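PDB 4MTE: zinc uptake regulation protein from Escherichia coli, which represses zinc-uptake genes such as znuACB by binding their operator DNA with zinc as cofactor. Local coordinates for residues 7-12 against 85-90. Sequence-based numbering, arbitrary orientation.
Sequences QELLAQ and YVLCHL. With ZN (zinc ion), chain N; nucleotides of chain F.
L9, on the helix 6-20, meets the end of strand 84-87 and the loop just after it through a single methyl group, CD1. This CD1 lies 3.7 Å from the carbonyl O of C88 and 3.8 Å from ND1 of H89, whose side chain crosses that of L9 at about a right angle, and the same methyl touches CD2 of L87 at 4.1 Å. The contact is therefore one of van der Waals packing. L87 reaches the helix with CG anti to its backbone N (chi1 -176°), and it also packs on L32 and S36 of helix 26-36; L10, one residue further along the first helix, rests on L32 too.

C88, whose carbonyl O touches L9, turns its side chain to the zinc ion. Its SG binds the ion at 2.2 Å, alongside H77, H96 and E111, and accepts a weak bond from the backbone N of L90 (3.3 Å, 144°), which may draw some charge from the thiolate.

At the other end of the segment, Y85 gives its hydroxyl to the DNA: OH donates to OP2 of DA21 of chain F at 3.1 Å, and that oxygen lies in the plane of the ring, at its edge. The Y85 side chain packs against M35 of helix 26-36 and Y64 and L67 of helix 60-72. A phenylalanine here would probably keep much of that packing but leave the phosphate oxygen without this hydrogen bond.

Strand 84-87 of the winged-helix domain and the turn that follows it thus link the N-terminal helix, the DNA backbone and the zinc site, an arrangement consistent with the metal-dependent operator binding of Fur-family repressors.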
# COMPACT_ATOMS: atom_id res chain seq x y z
N GLN D 7 26.15 27.55 -9.24
CA GLN D 7 27.51 27.23 -8.80
C GLN D 7 28.00 28.17 -7.70
O GLN D 7 28.68 27.76 -6.74
CB GLN D 7 28.47 27.29 -10.00
CG GLN D 7 28.15 26.27 -11.08
CD GLN D 7 28.15 24.85 -10.56
OE1 GLN D 7 27.19 24.10 -10.76
NE2 GLN D 7 29.24 24.46 -9.89
N GLU D 8 27.65 29.45 -7.84
CA GLU D 8 27.97 30.46 -6.85
C GLU D 8 27.37 30.07 -5.50
O GLU D 8 27.99 30.29 -4.45
CB GLU D 8 27.46 31.83 -7.30
CG GLU D 8 28.09 32.32 -8.60
CD GLU D 8 27.54 33.66 -9.07
OE1 GLU D 8 26.31 33.87 -8.96
OE2 GLU D 8 28.33 34.50 -9.54
N LEU D 9 26.18 29.48 -5.53
CA LEU D 9 25.53 29.01 -4.31
C LEU D 9 26.35 27.91 -3.65
O LEU D 9 26.46 27.86 -2.42
CB LEU D 9 24.12 28.51 -4.61
CG LEU D 9 23.04 29.55 -4.93
CD1 LEU D 9 21.73 28.86 -5.29
CD2 LEU D 9 22.83 30.52 -3.78
N LEU D 10 26.93 27.03 -4.46
CA LEU D 10 27.73 25.92 -3.94
C LEU D 10 29.01 26.44 -3.30
O LEU D 10 29.36 26.07 -2.18
CB LEU D 10 28.06 24.93 -5.05
CG LEU D 10 26.87 24.41 -5.85
CD1 LEU D 10 27.33 23.46 -6.94
CD2 LEU D 10 25.84 23.74 -4.93
N ALA D 11 29.71 27.31 -4.03
CA ALA D 11 30.90 27.96 -3.49
C ALA D 11 30.56 28.65 -2.17
O ALA D 11 31.23 28.46 -1.14
CB ALA D 11 31.45 28.96 -4.48
N GLN D 12 29.49 29.43 -2.21
CA GLN D 12 28.97 30.14 -1.05
C GLN D 12 28.66 29.17 0.09
O GLN D 12 28.94 29.46 1.25
CB GLN D 12 27.72 30.93 -1.44
CG GLN D 12 27.14 31.79 -0.32
CD GLN D 12 28.07 32.89 0.15
OE1 GLN D 12 28.12 33.22 1.33
NE2 GLN D 12 28.82 33.49 -0.79
N TYR D 85 12.23 17.81 -1.67
CA TYR D 85 13.24 18.73 -1.15
C TYR D 85 13.82 19.56 -2.28
O TYR D 85 14.06 19.04 -3.38
CB TYR D 85 14.34 17.93 -0.45
CG TYR D 85 13.79 17.05 0.66
CD1 TYR D 85 13.72 17.51 1.96
CD2 TYR D 85 13.33 15.77 0.38
CE1 TYR D 85 13.20 16.71 2.97
CE2 TYR D 85 12.81 14.97 1.38
CZ TYR D 85 12.75 15.44 2.67
OH TYR D 85 12.24 14.64 3.66
N VAL D 86 14.03 20.84 -2.03
CA VAL D 86 14.52 21.74 -3.06
C VAL D 86 15.63 22.65 -2.54
O VAL D 86 15.63 23.06 -1.38
CB VAL D 86 13.38 22.61 -3.65
CG1 VAL D 86 12.85 23.60 -2.61
CG2 VAL D 86 13.85 23.32 -4.91
N LEU D 87 16.58 22.95 -3.42
CA LEU D 87 17.65 23.87 -3.11
C LEU D 87 17.07 25.26 -2.85
O LEU D 87 16.12 25.67 -3.52
CB LEU D 87 18.65 23.92 -4.26
CG LEU D 87 19.91 24.78 -4.06
CD1 LEU D 87 20.80 24.18 -2.97
CD2 LEU D 87 20.66 24.91 -5.37
N CYS D 88 17.63 25.96 -1.87
CA CYS D 88 17.28 27.35 -1.63
C CYS D 88 18.15 28.24 -2.51
O CYS D 88 19.38 28.13 -2.49
CB CYS D 88 17.50 27.70 -0.16
SG CYS D 88 17.32 29.46 0.19
N HIS D 89 17.52 29.11 -3.29
CA HIS D 89 18.23 30.03 -4.17
C HIS D 89 18.31 31.42 -3.54
O HIS D 89 18.42 32.42 -4.24
CB HIS D 89 17.54 30.11 -5.53
CG HIS D 89 17.45 28.80 -6.24
ND1 HIS D 89 18.44 28.34 -7.09
CD2 HIS D 89 16.49 27.84 -6.23
CE1 HIS D 89 18.09 27.16 -7.56
NE2 HIS D 89 16.92 26.83 -7.06
N LEU D 90 18.25 31.46 -2.21
CA LEU D 90 18.18 32.72 -1.47
C LEU D 90 18.92 32.67 -0.13
O LEU D 90 18.60 33.44 0.77
CB LEU D 90 16.72 33.08 -1.19
CG LEU D 90 15.76 33.24 -2.37
CD1 LEU D 90 14.34 33.40 -1.85
CD2 LEU D 90 16.16 34.44 -3.23
ZN ZN N . 15.14 29.71 0.59
P DA F 21 9.81 12.03 3.66
OP1 DA F 21 9.25 13.27 4.23
OP2 DA F 21 10.82 12.09 2.59
O5' DA F 21 10.42 11.19 4.86
C5' DA F 21 9.60 10.95 5.99
C4' DA F 21 10.30 10.08 7.01
O4' DA F 21 10.50 8.75 6.46
C3' DA F 21 11.68 10.55 7.45
O3' DA F 21 11.56 11.04 8.78
C2' DA F 21 12.58 9.31 7.34
C1' DA F 21 11.57 8.18 7.18
N9 DA F 21 12.04 7.00 6.45
C8 DA F 21 12.29 6.88 5.11
N7 DA F 21 12.69 5.67 4.76
C5 DA F 21 12.68 4.96 5.95
C6 DA F 21 13.00 3.63 6.27
N6 DA F 21 13.40 2.71 5.39
N1 DA F 21 12.89 3.27 7.56
C2 DA F 21 12.49 4.17 8.47
N3 DA F 21 12.16 5.44 8.29
C4 DA F 21 12.28 5.77 7.00